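Long-range contacts in Acarbose/maltose binding protein GacH (Streptomyces glaucescens, PDB 3K01), which binds acarbose and an acarbose homolog as the solute receptor of an ABC transporter, and probably maltose as well: residues T29-D34 with K61-P66; G116-P121 with P336-V341; V139-A144 with G260-E265; D188-L193 with A374-I379; A217-Y222 with S392-A397. One frame throughout, in Å; residues are numbered along the deposited sequence.

The five contacts run from one end of this elongated solute-binding protein to the other. Contact 1, a parallel strand pair, lies about 43 Å from the helix pair of contact 5, centre to centre, and the two stand on opposite sides of the chain's centre. Contact 3 is the most central of the five, about 8 Å from that point. It touches contact 2 where Ile140 CG2 meets Pro336 O at 3.4 Å, and contact 4 where Leu143 CD1 meets Tyr190 O at 3.7 Å. Contacts 4 and 5 share a core in which Phe192 stacks on Tyr222. Segments of contacts 2 and 4 alternate along the chain, consistent with the repeated interdomain crossings of periplasmic-type binding proteins.

Contact 1: T29-D34 with K61-P66; sequences TVTFWD and KYVNVP
Asp34 and Tyr62 meet through their polar ends near the C-terminal ends of strands 28-34 and 58-64, parallel neighbours in the mixed sheet joined by a beta-alpha-beta connection through helices 41-49 and 51-54. The hydroxyl of Tyr62 gives its proton to Asp34 OD2 over 2.6 Å, reaching the anti side of that oxygen, while the carboxylate is turned 64° from the phenol ring. The two side chains leave the same face of the sheet, and with CG anti to the backbone N in both (chi1 178° for Asp34, 175° for Tyr62) OD2 and OH are carried together. Asn64 ND2 donates to Tyr62 OH from nearly within its own amide plane, although its stronger partner is Ser36 O. Phe32 lies on this face too, its CD2 3.9 Å from Tyr62 CD1.

On the other face, Trp33 and Val63 project side by side, with Trp33 CD1 3.6 Å from Val63 CB. Val65 CG2 sits over one face of the indole, 4.3 Å from the centroid of the five-membered ring, in a CH-pi contact. Farther back, Lys61 CD passes Thr29 CG2 at 3.7 Å, and a water joins Lys61 NZ to Thr29 OG1.

Five backbone hydrogen bonds hold the strands in register, from Lys61 N to Val30 O through to Val65 N to Asp34 O at 2.7 Å. Ser36 OG is also hydrogen-bonded to Asp34 OD2. The proton from Tyr62 probably helps stabilise the buried carboxylate as an anion, and the phenol hydroxyl, accepting from Asn64 while donating to Asp34, is oriented by both.

Contact 2: G116-P121 with P336-V341; sequences GSDHLP and PTRTSV
Asp118 and Arg338 cross at about a right angle, their carboxylate and guanidinium planes 55° apart. Asp118 OD2 offers its anti lone pair to Arg338 NH1 at 2.9 Å, completing a salt bridge, and has Ser340 OG equally near. The other oxygen, OD1, accepts from Ser340 N on its syn side, so the acid binds the backbone at Ser340 while holding the arginine. With CG anti to the backbone N (chi1 -163°), Asp118 reaches over to these donors.

His119 lies obliquely against Arg338: NE2 sits over one face of the guanidinium, the two planes 64° apart, and a water bonded to NE2 makes a weak second bond to Arg338 NH2. Through its other nitrogen, ND1, the imidazole donates to Thr337 OG1 at 2.8 Å, almost within the ring plane. Leu120 CD2 touches Thr339 CG2.

The backbones bridge between His119 and Arg338. Thr339 N gives a straight bond to Asp118 O (2.8 Å), and Leu120 N one of 2.7 Å to Thr337 O.

Helix 322-332 flanks the contact, where Gln325 accepts from Thr337 OG1 and touches His119 and Arg338, whose NE donates to Ser320 O. Strand 132-148 packs Pro137 on His119 and Thr337, and Ile140 on Leu120, which sits just before helix 121-125.

Contact 3: V139-A144 with G260-E265; sequences VIDTLA and GPWAIE
Apolar contact is made where Leu143 CD2 rests against the six-membered ring of Trp262, 3.7 Å from CZ2 and 3.8 Å from CH2, at a slant to the indole. In a further van der Waals contact, Pro261 CG lies 4.0 Å from the Asp141 CB methylene, whose bond from CA points toward segment 260-265.

A polar group meets the aromatic ring at Asp141. Its OD2 lies in the plane of the Trp262 indole at the rim, 4.0 Å from CZ3, and the carboxylate is turned 77° to the ring. Trp262 has CG between the backbone N and the carbonyl carbon (chi1 54°). This folds the indole back over its own chain, so that Gly260 CA lies over one ring face, 3.5 Å above the plane; the lack of a side chain there leaves space for the ring.

Contacts to a backbone carbonyl form the third group. Thr142 O has Pro261 CD as a close neighbour at 3.5 Å and faces Gly260 CA at 3.6 Å, the latter a C-H...O contact bent to 124° at the hydrogen.

Beyond the pair, Trp262 meets the ring of Trp242, and Thr142 OG1 is bonded to Pro294 O and Ser293 OG. The junction between strand 132-148 and the turn that leads from strand 254-259 into helix 264-268 therefore rests on van der Waals packing and C-H...O contact: Thr142 O is buried without a conventional hydrogen-bond partner, and Gly260 CA probably compensates it only in part.

Contact 4: D188-L193 with A374-I379; sequences DPYWFL and ALFEPI
Pro189 packs its ring onto a backbone carbonyl, with CB only 3.4 Å and CG 3.5 Å from Phe376 O of segment 374-379. The same proline places CG 3.7 Å from Phe376 CB and CB against Ile379 CG2, and so touches both Phe376 and Ile379.

Phe376 reaches past the proline toward Tyr190 and Leu193. Its CE1 comes to the edge of the Tyr190 ring, in the plane of that ring and 3.8 Å from CD1, and the two side chains run alongside each other in the same direction. Leu193 arrives crosswise, its CD1 3.6 Å from Phe376 CE1 and near the plane of the phenylalanine ring. One turn on, Ile379 CG2, anti to the backbone N, is directed at Phe192 and meets CD2 at 3.5 Å, while Ile379 CD1 touches Leu193 CD2 more loosely.

The side chains meet through apolar atoms alone. The 3-10 segment 189-191 is preceded by an Asx turn, Asp188 OD1 accepting from Tyr190 N at 3.0 Å.

Helix 393-407 lies beyond Ile379, contributing Thr400 and Tyr404, and Arg366 borders Tyr190 and Phe376. Pro294 of strand 293-302 touches Tyr190 and Leu193, and Phe192 leans on helix 216-230 at Ala221 and Ile225. The contact thus joins helix 376-387 to the loop entering helix 193-198, with helices 393-407 and 216-230 alongside.

Contact 5: A217-Y222 with S392-A397; sequences AGVRAY and SPDEAA
Two helices pack here far from the centre of the chain, the first turn of helix 393-407 lying against helix 216-230. The axes of the segments approach to 8.0 Å at an angle of 124°, and the small Gly218, Ala396 and Ala397 are consistent with this closeness; Ala397 CB comes up to Gly218 C.

Tyr222 and Val219 are the main residues of helix 216-230 in the contact. With CG anti to its carbonyl carbon (chi1 -75°), Tyr222 turns one ring face to Ala396, whose CB stands 3.8 Å from the ring centroid and just 8° off the normal, a well-centred CH-pi contact. Tyr222 CB, meanwhile, rests on Pro393 CA at 3.8 Å.

Val219 divides its branches between neighbours. CG2 touches Ala397 CB at 3.6 Å, CG1 lies by Pro393 CB at 4.1 Å, and Pro393 CB also abuts the carbonyl Val219 O at 3.5 Å. Ser392 caps the incoming helix through a weak bond from Glu395 N to its OG.

Tyr222 OH extends to Thr400 OG1, a turn farther along helix 393-407, with which it is hydrogen-bonded. Its ring stacks on Phe192, while Gln382 and Val386 of helix 376-387 touch both Tyr222 and Ala396, making this a three-helix junction.

Contact 1: T29-D34 with K61-P66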
# COMPACT_ATOMS: atom_id res chain seq x y z
N THR A 29 -16.63 23.44 14.01
CA THR A 29 -16.91 22.46 12.97
C THR A 29 -15.63 21.72 12.62
O THR A 29 -14.55 22.32 12.59
CB THR A 29 -17.44 23.16 11.71
OG1 THR A 29 -18.68 23.81 12.02
CG2 THR A 29 -17.67 22.17 10.57
N VAL A 30 -15.75 20.41 12.41
CA VAL A 30 -14.67 19.64 11.77
C VAL A 30 -15.25 18.97 10.53
O VAL A 30 -16.06 18.04 10.65
CB VAL A 30 -14.05 18.57 12.71
CG1 VAL A 30 -13.02 17.72 11.93
CG2 VAL A 30 -13.39 19.22 13.93
N THR A 31 -14.85 19.47 9.36
CA THR A 31 -15.23 18.85 8.09
C THR A 31 -14.19 17.81 7.75
O THR A 31 -12.98 18.12 7.69
CB THR A 31 -15.36 19.89 6.99
OG1 THR A 31 -16.43 20.80 7.34
CG2 THR A 31 -15.69 19.23 5.65
N PHE A 32 -14.65 16.57 7.58
CA PHE A 32 -13.77 15.43 7.31
C PHE A 32 -14.07 14.86 5.94
O PHE A 32 -15.20 14.46 5.68
CB PHE A 32 -13.99 14.35 8.39
CG PHE A 32 -13.32 13.00 8.11
CD1 PHE A 32 -12.01 12.92 7.61
CD2 PHE A 32 -13.99 11.82 8.38
CE1 PHE A 32 -11.41 11.68 7.36
CE2 PHE A 32 -13.41 10.60 8.15
CZ PHE A 32 -12.11 10.51 7.65
N TRP A 33 -13.06 14.84 5.06
CA TRP A 33 -13.20 14.17 3.76
C TRP A 33 -12.60 12.78 3.82
O TRP A 33 -11.38 12.61 3.99
CB TRP A 33 -12.52 14.97 2.66
CG TRP A 33 -13.26 16.21 2.23
CD1 TRP A 33 -14.39 16.76 2.82
CD2 TRP A 33 -12.91 17.08 1.15
NE1 TRP A 33 -14.75 17.90 2.14
CE2 TRP A 33 -13.85 18.13 1.13
CE3 TRP A 33 -11.87 17.08 0.20
CZ2 TRP A 33 -13.81 19.15 0.17
CZ3 TRP A 33 -11.82 18.11 -0.73
CH2 TRP A 33 -12.78 19.13 -0.73
N ASP A 34 -13.49 11.79 3.71
CA ASP A 34 -13.15 10.38 3.72
C ASP A 34 -13.16 9.84 2.30
O ASP A 34 -13.97 10.27 1.48
CB ASP A 34 -14.19 9.64 4.57
CG ASP A 34 -13.97 8.15 4.62
OD1 ASP A 34 -12.82 7.68 4.48
OD2 ASP A 34 -14.98 7.44 4.81
N LYS A 61 -18.75 17.19 10.21
CA LYS A 61 -19.36 17.13 8.88
C LYS A 61 -18.59 16.13 8.03
O LYS A 61 -17.53 16.45 7.46
CB LYS A 61 -19.39 18.51 8.24
CG LYS A 61 -20.16 19.55 9.06
CD LYS A 61 -20.30 20.88 8.34
CE LYS A 61 -21.39 21.72 9.03
NZ LYS A 61 -21.32 23.17 8.73
N TYR A 62 -19.13 14.93 7.96
CA TYR A 62 -18.58 13.84 7.17
C TYR A 62 -18.91 14.02 5.70
O TYR A 62 -20.08 14.23 5.35
CB TYR A 62 -19.17 12.52 7.65
CG TYR A 62 -18.72 11.37 6.80
CD1 TYR A 62 -17.54 10.70 7.10
CD2 TYR A 62 -19.43 10.99 5.65
CE1 TYR A 62 -17.09 9.65 6.30
CE2 TYR A 62 -19.00 9.94 4.85
CZ TYR A 62 -17.82 9.30 5.17
OH TYR A 62 -17.38 8.27 4.36
N VAL A 63 -17.91 13.90 4.82
CA VAL A 63 -18.12 13.90 3.39
C VAL A 63 -17.35 12.74 2.78
O VAL A 63 -16.15 12.58 3.06
CB VAL A 63 -17.61 15.21 2.76
CG1 VAL A 63 -17.87 15.22 1.26
CG2 VAL A 63 -18.27 16.43 3.44
N ASN A 64 -18.00 11.92 1.96
CA ASN A 64 -17.28 10.86 1.26
C ASN A 64 -16.89 11.37 -0.12
O ASN A 64 -17.72 11.93 -0.85
CB ASN A 64 -18.14 9.61 1.13
CG ASN A 64 -17.38 8.48 0.49
OD1 ASN A 64 -17.41 8.32 -0.73
ND2 ASN A 64 -16.65 7.72 1.30
N VAL A 65 -15.62 11.22 -0.46
CA VAL A 65 -15.09 11.65 -1.75
C VAL A 65 -14.47 10.40 -2.39
O VAL A 65 -13.60 9.75 -1.79
CB VAL A 65 -13.99 12.73 -1.59
CG1 VAL A 65 -13.53 13.20 -2.96
CG2 VAL A 65 -14.49 13.91 -0.73
N PRO A 66 -14.91 10.04 -3.61
CA PRO A 66 -14.34 8.87 -4.29
C PRO A 66 -12.81 8.93 -4.29
O PRO A 66 -12.25 9.99 -4.61
CB PRO A 66 -14.88 8.98 -5.71
CG PRO A 66 -16.16 9.73 -5.56
CD PRO A 66 -15.95 10.70 -4.42
O HOH W 1 -19.48 25.45 9.70

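Contact 2: G116-P121 with P336-V341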
# COMPACT_ATOMS: atom_id res chain seq x y z
N GLY A 116 1.46 7.40 20.51
CA GLY A 116 2.71 7.61 19.76
C GLY A 116 3.56 6.49 19.15
O GLY A 116 3.74 6.45 17.93
N SER A 117 4.09 5.59 19.98
CA SER A 117 5.05 4.54 19.59
C SER A 117 4.42 3.23 19.24
O SER A 117 5.07 2.26 18.88
CB SER A 117 6.06 4.32 20.67
OG SER A 117 7.20 3.72 20.09
N ASP A 118 3.12 3.20 19.40
CA ASP A 118 2.30 2.07 19.12
C ASP A 118 2.28 1.75 17.60
O ASP A 118 2.05 0.65 17.21
CB ASP A 118 0.88 2.42 19.61
CG ASP A 118 -0.03 1.24 19.79
OD1 ASP A 118 0.37 0.10 19.92
OD2 ASP A 118 -1.23 1.48 19.86
N HIS A 119 2.52 2.73 16.74
CA HIS A 119 2.32 2.44 15.30
C HIS A 119 3.45 1.62 14.71
O HIS A 119 4.62 1.76 15.08
CB HIS A 119 2.14 3.72 14.51
CG HIS A 119 0.93 4.49 14.90
ND1 HIS A 119 -0.33 4.16 14.47
CD2 HIS A 119 0.78 5.56 15.72
CE1 HIS A 119 -1.21 5.01 14.98
NE2 HIS A 119 -0.56 5.85 15.76
N LEU A 120 3.09 0.75 13.76
CA LEU A 120 4.09 0.06 12.95
C LEU A 120 5.08 1.07 12.39
O LEU A 120 4.70 2.16 11.99
CB LEU A 120 3.40 -0.68 11.81
CG LEU A 120 2.55 -1.89 12.22
CD1 LEU A 120 1.66 -2.32 11.05
CD2 LEU A 120 3.39 -3.07 12.72
N PRO A 121 6.38 0.71 12.35
CA PRO A 121 7.38 1.73 12.01
C PRO A 121 7.18 2.32 10.60
O PRO A 121 7.35 3.53 10.38
CB PRO A 121 8.71 0.97 12.13
CG PRO A 121 8.34 -0.46 11.94
CD PRO A 121 6.99 -0.60 12.64
N PRO A 336 -4.98 -2.59 10.88
CA PRO A 336 -4.57 -1.46 11.72
C PRO A 336 -3.10 -1.11 11.62
O PRO A 336 -2.27 -1.93 11.21
CB PRO A 336 -4.89 -1.92 13.14
CG PRO A 336 -5.16 -3.39 13.06
CD PRO A 336 -5.30 -3.82 11.66
N THR A 337 -2.77 0.10 12.05
CA THR A 337 -1.37 0.46 12.15
C THR A 337 -0.84 0.33 13.55
O THR A 337 0.38 0.30 13.75
CB THR A 337 -1.12 1.88 11.68
OG1 THR A 337 -1.82 2.79 12.56
CG2 THR A 337 -1.62 2.06 10.27
N ARG A 338 -1.70 0.22 14.54
CA ARG A 338 -1.25 0.15 15.96
C ARG A 338 -0.92 -1.27 16.36
O ARG A 338 -1.73 -2.12 16.23
CB ARG A 338 -2.35 0.70 16.86
CG ARG A 338 -2.40 2.23 16.85
CD ARG A 338 -3.48 2.75 17.78
NE ARG A 338 -3.45 4.20 17.85
CZ ARG A 338 -2.63 4.83 18.65
NH1 ARG A 338 -2.06 4.23 19.64
NH2 ARG A 338 -2.45 6.10 18.49
N THR A 339 0.28 -1.49 16.85
CA THR A 339 0.70 -2.84 17.19
C THR A 339 -0.20 -3.45 18.28
O THR A 339 -0.51 -4.64 18.24
CB THR A 339 2.18 -2.90 17.59
OG1 THR A 339 2.38 -2.13 18.78
CG2 THR A 339 3.06 -2.34 16.50
N SER A 340 -0.67 -2.61 19.19
CA SER A 340 -1.53 -3.08 20.29
C SER A 340 -2.82 -3.67 19.77
O SER A 340 -3.37 -4.61 20.38
CB SER A 340 -1.85 -1.94 21.27
OG SER A 340 -2.64 -0.91 20.68
N VAL A 341 -3.34 -3.13 18.66
CA VAL A 341 -4.65 -3.55 18.19
C VAL A 341 -4.61 -4.98 17.65
O VAL A 341 -5.58 -5.71 17.75
CB VAL A 341 -5.17 -2.55 17.14
CG1 VAL A 341 -6.49 -3.00 16.54
CG2 VAL A 341 -5.36 -1.17 17.80
O HOH W 2 -1.76 8.37 16.19

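Contact 3: V139-A144 with G260-E265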
# COMPACT_ATOMS: atom_id res chain seq x y z
N VAL A 139 -4.65 3.11 8.40
CA VAL A 139 -4.62 1.69 8.00
C VAL A 139 -3.41 1.46 7.11
O VAL A 139 -2.88 2.39 6.47
CB VAL A 139 -5.91 1.25 7.26
CG1 VAL A 139 -7.15 1.31 8.17
CG2 VAL A 139 -6.14 2.08 6.05
N ILE A 140 -2.97 0.21 7.05
CA ILE A 140 -1.84 -0.20 6.20
C ILE A 140 -2.24 -1.34 5.29
O ILE A 140 -3.12 -2.12 5.63
CB ILE A 140 -0.62 -0.62 7.09
CG1 ILE A 140 0.66 -0.94 6.27
CG2 ILE A 140 -0.98 -1.77 8.04
CD1 ILE A 140 1.94 -0.79 7.09
N ASP A 141 -1.60 -1.42 4.12
CA ASP A 141 -1.71 -2.65 3.35
C ASP A 141 -0.41 -2.85 2.56
O ASP A 141 0.54 -2.06 2.66
CB ASP A 141 -2.98 -2.66 2.48
CG ASP A 141 -3.02 -1.52 1.50
OD1 ASP A 141 -1.96 -1.09 1.02
OD2 ASP A 141 -4.14 -1.04 1.20
N THR A 142 -0.35 -3.97 1.85
CA THR A 142 0.85 -4.32 1.08
C THR A 142 0.48 -5.40 0.09
O THR A 142 -0.68 -5.83 0.02
CB THR A 142 1.98 -4.79 2.03
OG1 THR A 142 3.24 -4.85 1.34
CG2 THR A 142 1.69 -6.13 2.68
N LEU A 143 1.47 -5.84 -0.67
CA LEU A 143 1.31 -6.99 -1.57
C LEU A 143 1.80 -8.25 -0.89
O LEU A 143 2.65 -8.20 -0.01
CB LEU A 143 2.13 -6.76 -2.85
CG LEU A 143 1.71 -5.60 -3.74
CD1 LEU A 143 2.63 -5.46 -4.97
CD2 LEU A 143 0.24 -5.74 -4.20
N ALA A 144 1.26 -9.38 -1.34
CA ALA A 144 1.52 -10.68 -0.73
C ALA A 144 1.43 -11.75 -1.80
O ALA A 144 0.82 -11.53 -2.84
CB ALA A 144 0.50 -10.96 0.39
N GLY A 260 -3.03 -7.77 -3.28
CA GLY A 260 -3.29 -7.14 -2.00
C GLY A 260 -4.64 -7.51 -1.44
O GLY A 260 -5.41 -8.27 -2.04
N PRO A 261 -4.98 -6.97 -0.26
CA PRO A 261 -6.24 -7.29 0.41
C PRO A 261 -7.47 -7.02 -0.45
O PRO A 261 -8.48 -7.72 -0.33
CB PRO A 261 -6.22 -6.37 1.65
CG PRO A 261 -4.72 -6.20 1.91
CD PRO A 261 -4.14 -6.06 0.54
N TRP A 262 -7.37 -6.03 -1.34
CA TRP A 262 -8.47 -5.65 -2.22
C TRP A 262 -8.87 -6.77 -3.18
O TRP A 262 -9.93 -6.69 -3.81
CB TRP A 262 -8.10 -4.38 -3.03
CG TRP A 262 -6.82 -4.55 -3.75
CD1 TRP A 262 -6.64 -5.15 -4.97
CD2 TRP A 262 -5.52 -4.15 -3.30
NE1 TRP A 262 -5.31 -5.15 -5.31
CE2 TRP A 262 -4.60 -4.54 -4.30
CE3 TRP A 262 -5.04 -3.51 -2.16
CZ2 TRP A 262 -3.21 -4.31 -4.19
CZ3 TRP A 262 -3.65 -3.27 -2.05
CH2 TRP A 262 -2.76 -3.68 -3.06
N ALA A 263 -8.04 -7.80 -3.31
CA ALA A 263 -8.32 -8.93 -4.23
C ALA A 263 -9.06 -10.10 -3.59
O ALA A 263 -9.50 -11.01 -4.30
CB ALA A 263 -7.05 -9.44 -4.86
N ILE A 264 -9.09 -10.15 -2.26
CA ILE A 264 -9.58 -11.34 -1.54
C ILE A 264 -11.01 -11.72 -1.90
O ILE A 264 -11.28 -12.88 -2.18
CB ILE A 264 -9.39 -11.15 -0.02
CG1 ILE A 264 -7.89 -11.16 0.35
CG2 ILE A 264 -10.16 -12.22 0.76
CD1 ILE A 264 -7.21 -12.49 0.27
N GLU A 265 -11.92 -10.76 -1.88
CA GLU A 265 -13.31 -11.11 -2.17
C GLU A 265 -13.47 -11.62 -3.59
O GLU A 265 -14.19 -12.60 -3.83
CB GLU A 265 -14.25 -9.95 -1.84
CG GLU A 265 -14.35 -9.72 -0.33
CD GLU A 265 -14.83 -10.95 0.43
OE1 GLU A 265 -15.88 -11.50 0.04
OE2 GLU A 265 -14.17 -11.40 1.39

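Contact 4: D188-L193 with A374-I379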
# COMPACT_ATOMS: atom_id res chain seq x y z
N ASP A 188 1.74 -3.03 -14.35
CA ASP A 188 1.51 -2.08 -13.26
C ASP A 188 2.79 -2.02 -12.41
O ASP A 188 3.24 -3.05 -11.90
CB ASP A 188 0.30 -2.47 -12.41
CG ASP A 188 -0.04 -1.42 -11.38
OD1 ASP A 188 0.86 -1.01 -10.63
OD2 ASP A 188 -1.22 -0.99 -11.36
N PRO A 189 3.39 -0.83 -12.27
CA PRO A 189 4.72 -0.73 -11.70
C PRO A 189 4.76 -1.05 -10.21
O PRO A 189 5.82 -1.38 -9.70
CB PRO A 189 5.09 0.75 -11.94
CG PRO A 189 3.80 1.44 -12.01
CD PRO A 189 2.84 0.49 -12.67
N TYR A 190 3.62 -0.99 -9.52
CA TYR A 190 3.64 -1.32 -8.09
C TYR A 190 4.09 -2.77 -7.88
O TYR A 190 4.73 -3.09 -6.89
CB TYR A 190 2.24 -1.08 -7.54
CG TYR A 190 2.13 -0.96 -6.04
CD1 TYR A 190 2.79 0.07 -5.35
CD2 TYR A 190 1.31 -1.82 -5.32
CE1 TYR A 190 2.62 0.23 -4.00
CE2 TYR A 190 1.18 -1.68 -3.94
CZ TYR A 190 1.82 -0.63 -3.32
OH TYR A 190 1.71 -0.46 -1.95
N TRP A 191 3.77 -3.63 -8.87
CA TRP A 191 4.14 -5.03 -8.82
C TRP A 191 5.59 -5.31 -9.17
O TRP A 191 6.04 -6.44 -9.01
CB TRP A 191 3.21 -5.86 -9.71
CG TRP A 191 1.88 -6.27 -9.02
CD1 TRP A 191 1.57 -7.53 -8.58
CD2 TRP A 191 0.73 -5.45 -8.74
NE1 TRP A 191 0.31 -7.53 -8.04
CE2 TRP A 191 -0.23 -6.28 -8.11
CE3 TRP A 191 0.42 -4.10 -8.95
CZ2 TRP A 191 -1.48 -5.79 -7.68
CZ3 TRP A 191 -0.82 -3.62 -8.53
CH2 TRP A 191 -1.75 -4.46 -7.90
N PHE A 192 6.33 -4.30 -9.63
CA PHE A 192 7.76 -4.47 -9.78
C PHE A 192 8.49 -4.42 -8.43
O PHE A 192 9.55 -5.02 -8.26
CB PHE A 192 8.30 -3.39 -10.73
CG PHE A 192 9.77 -3.45 -10.96
CD1 PHE A 192 10.32 -4.50 -11.69
CD2 PHE A 192 10.61 -2.45 -10.48
CE1 PHE A 192 11.72 -4.53 -11.95
CE2 PHE A 192 12.02 -2.49 -10.75
CZ PHE A 192 12.54 -3.53 -11.47
N LEU A 193 7.92 -3.64 -7.51
CA LEU A 193 8.66 -3.31 -6.31
C LEU A 193 9.08 -4.51 -5.46
O LEU A 193 10.21 -4.53 -4.96
CB LEU A 193 7.92 -2.22 -5.49
CG LEU A 193 7.75 -0.89 -6.24
CD1 LEU A 193 6.93 0.07 -5.39
CD2 LEU A 193 9.11 -0.25 -6.53
N ALA A 374 5.37 10.08 -8.96
CA ALA A 374 5.94 10.27 -10.28
C ALA A 374 7.03 9.22 -10.57
O ALA A 374 7.40 9.00 -11.72
CB ALA A 374 6.54 11.68 -10.39
N LEU A 375 7.52 8.55 -9.54
CA LEU A 375 8.56 7.53 -9.72
C LEU A 375 8.01 6.24 -10.35
O LEU A 375 8.81 5.41 -10.80
CB LEU A 375 9.24 7.19 -8.39
CG LEU A 375 9.90 8.38 -7.70
CD1 LEU A 375 10.57 7.90 -6.42
CD2 LEU A 375 10.90 9.10 -8.61
N PHE A 376 6.69 6.07 -10.38
CA PHE A 376 6.12 4.83 -10.90
C PHE A 376 6.11 4.75 -12.41
O PHE A 376 6.35 3.68 -12.97
CB PHE A 376 4.70 4.63 -10.33
CG PHE A 376 4.70 4.18 -8.90
CD1 PHE A 376 5.06 2.89 -8.57
CD2 PHE A 376 4.34 5.07 -7.90
CE1 PHE A 376 5.05 2.46 -7.24
CE2 PHE A 376 4.34 4.67 -6.56
CZ PHE A 376 4.70 3.37 -6.23
N GLU A 377 5.85 5.85 -13.11
CA GLU A 377 5.72 5.78 -14.55
C GLU A 377 6.98 5.27 -15.27
O GLU A 377 6.86 4.44 -16.17
CB GLU A 377 5.19 7.10 -15.13
CG GLU A 377 5.17 7.10 -16.65
CD GLU A 377 4.06 6.23 -17.24
OE1 GLU A 377 3.34 5.51 -16.53
OE2 GLU A 377 3.90 6.24 -18.47
N PRO A 378 8.18 5.73 -14.89
CA PRO A 378 9.36 5.18 -15.56
C PRO A 378 9.51 3.68 -15.36
O PRO A 378 9.89 2.96 -16.29
CB PRO A 378 10.53 5.96 -14.95
CG PRO A 378 9.88 7.28 -14.53
CD PRO A 378 8.54 6.83 -13.97
N ILE A 379 9.18 3.18 -14.17
CA ILE A 379 9.19 1.74 -13.95
C ILE A 379 8.17 1.05 -14.85
O ILE A 379 8.46 0.01 -15.43
CB ILE A 379 8.89 1.41 -12.49
CG1 ILE A 379 10.00 1.93 -11.59
CG2 ILE A 379 8.65 -0.11 -12.29
CD1 ILE A 379 9.69 1.75 -10.09

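Contact 5: A217-Y222 with S392-A397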
# COMPACT_ATOMS: atom_id res chain seq x y z
N ALA A 217 21.38 -3.73 -8.06
CA ALA A 217 20.14 -4.35 -7.58
C ALA A 217 18.97 -4.06 -8.51
O ALA A 217 18.14 -4.92 -8.74
CB ALA A 217 19.82 -3.89 -6.18
N GLY A 218 18.90 -2.85 -9.05
CA GLY A 218 17.83 -2.52 -9.98
C GLY A 218 17.95 -3.27 -11.29
O GLY A 218 16.95 -3.77 -11.86
N VAL A 219 19.18 -3.40 -11.80
CA VAL A 219 19.39 -4.20 -13.00
C VAL A 219 18.95 -5.63 -12.75
O VAL A 219 18.21 -6.22 -13.55
CB VAL A 219 20.88 -4.18 -13.40
CG1 VAL A 219 21.13 -5.14 -14.57
CG2 VAL A 219 21.34 -2.76 -13.73
N ARG A 220 19.38 -6.19 -11.62
CA ARG A 220 19.00 -7.57 -11.28
C ARG A 220 17.49 -7.72 -11.19
O ARG A 220 16.97 -8.76 -11.56
CB ARG A 220 19.62 -8.04 -9.97
CG ARG A 220 21.13 -8.31 -10.06
CD ARG A 220 21.59 -9.10 -8.86
NE ARG A 220 21.26 -8.47 -7.57
CZ ARG A 220 22.03 -7.60 -6.93
NH1 ARG A 220 21.66 -7.08 -5.76
NH2 ARG A 220 23.21 -7.25 -7.45
N ALA A 221 16.79 -6.72 -10.66
CA ALA A 221 15.34 -6.83 -10.54
C ALA A 221 14.66 -6.93 -11.91
O ALA A 221 13.74 -7.76 -12.10
CB ALA A 221 14.80 -5.68 -9.75
N TYR A 222 15.08 -6.09 -12.86
CA TYR A 222 14.55 -6.24 -14.21
C TYR A 222 14.91 -7.61 -14.81
O TYR A 222 14.10 -8.20 -15.54
CB TYR A 222 15.00 -5.10 -15.11
CG TYR A 222 14.31 -3.77 -14.86
CD1 TYR A 222 12.96 -3.61 -15.16
CD2 TYR A 222 15.01 -2.67 -14.36
CE1 TYR A 222 12.33 -2.38 -14.99
CE2 TYR A 222 14.38 -1.44 -14.18
CZ TYR A 222 13.04 -1.31 -14.48
OH TYR A 222 12.37 -0.11 -14.35
N SER A 392 16.95 -4.48 -22.63
CA SER A 392 17.67 -5.30 -21.67
C SER A 392 17.51 -4.73 -20.26
O SER A 392 17.30 -3.54 -20.09
CB SER A 392 19.15 -5.35 -22.03
OG SER A 392 19.76 -4.07 -21.86
N PRO A 393 17.66 -5.58 -19.24
CA PRO A 393 17.68 -5.10 -17.86
C PRO A 393 18.61 -3.91 -17.60
O PRO A 393 18.22 -2.99 -16.89
CB PRO A 393 18.12 -6.34 -17.08
CG PRO A 393 17.49 -7.45 -17.85
CD PRO A 393 17.70 -7.05 -19.30
N ASP A 394 19.81 -3.91 -18.15
CA ASP A 394 20.72 -2.81 -17.84
C ASP A 394 20.20 -1.51 -18.45
O ASP A 394 20.24 -0.47 -17.79
CB ASP A 394 22.12 -3.10 -18.37
CG ASP A 394 23.09 -2.02 -17.98
OD1 ASP A 394 23.55 -2.07 -16.83
OD2 ASP A 394 23.35 -1.13 -18.80
N GLU A 395 19.75 -1.54 -19.70
CA GLU A 395 19.24 -0.33 -20.32
C GLU A 395 17.96 0.11 -19.62
O GLU A 395 17.73 1.31 -19.44
CB GLU A 395 18.98 -0.51 -21.82
CG GLU A 395 18.61 0.80 -22.52
CD GLU A 395 18.37 0.68 -24.00
OE1 GLU A 395 18.09 -0.43 -24.48
OE2 GLU A 395 18.46 1.72 -24.70
N ALA A 396 17.11 -0.84 -19.22
CA ALA A 396 15.89 -0.50 -18.48
C ALA A 396 16.23 0.23 -17.19
O ALA A 396 15.60 1.24 -16.86
CB ALA A 396 15.09 -1.75 -18.16
N ALA A 397 17.18 -0.28 -16.44
CA ALA A 397 17.58 0.36 -15.19
C ALA A 397 18.17 1.74 -15.43
O ALA A 397 17.80 2.71 -14.75
CB ALA A 397 18.57 -0.53 -14.46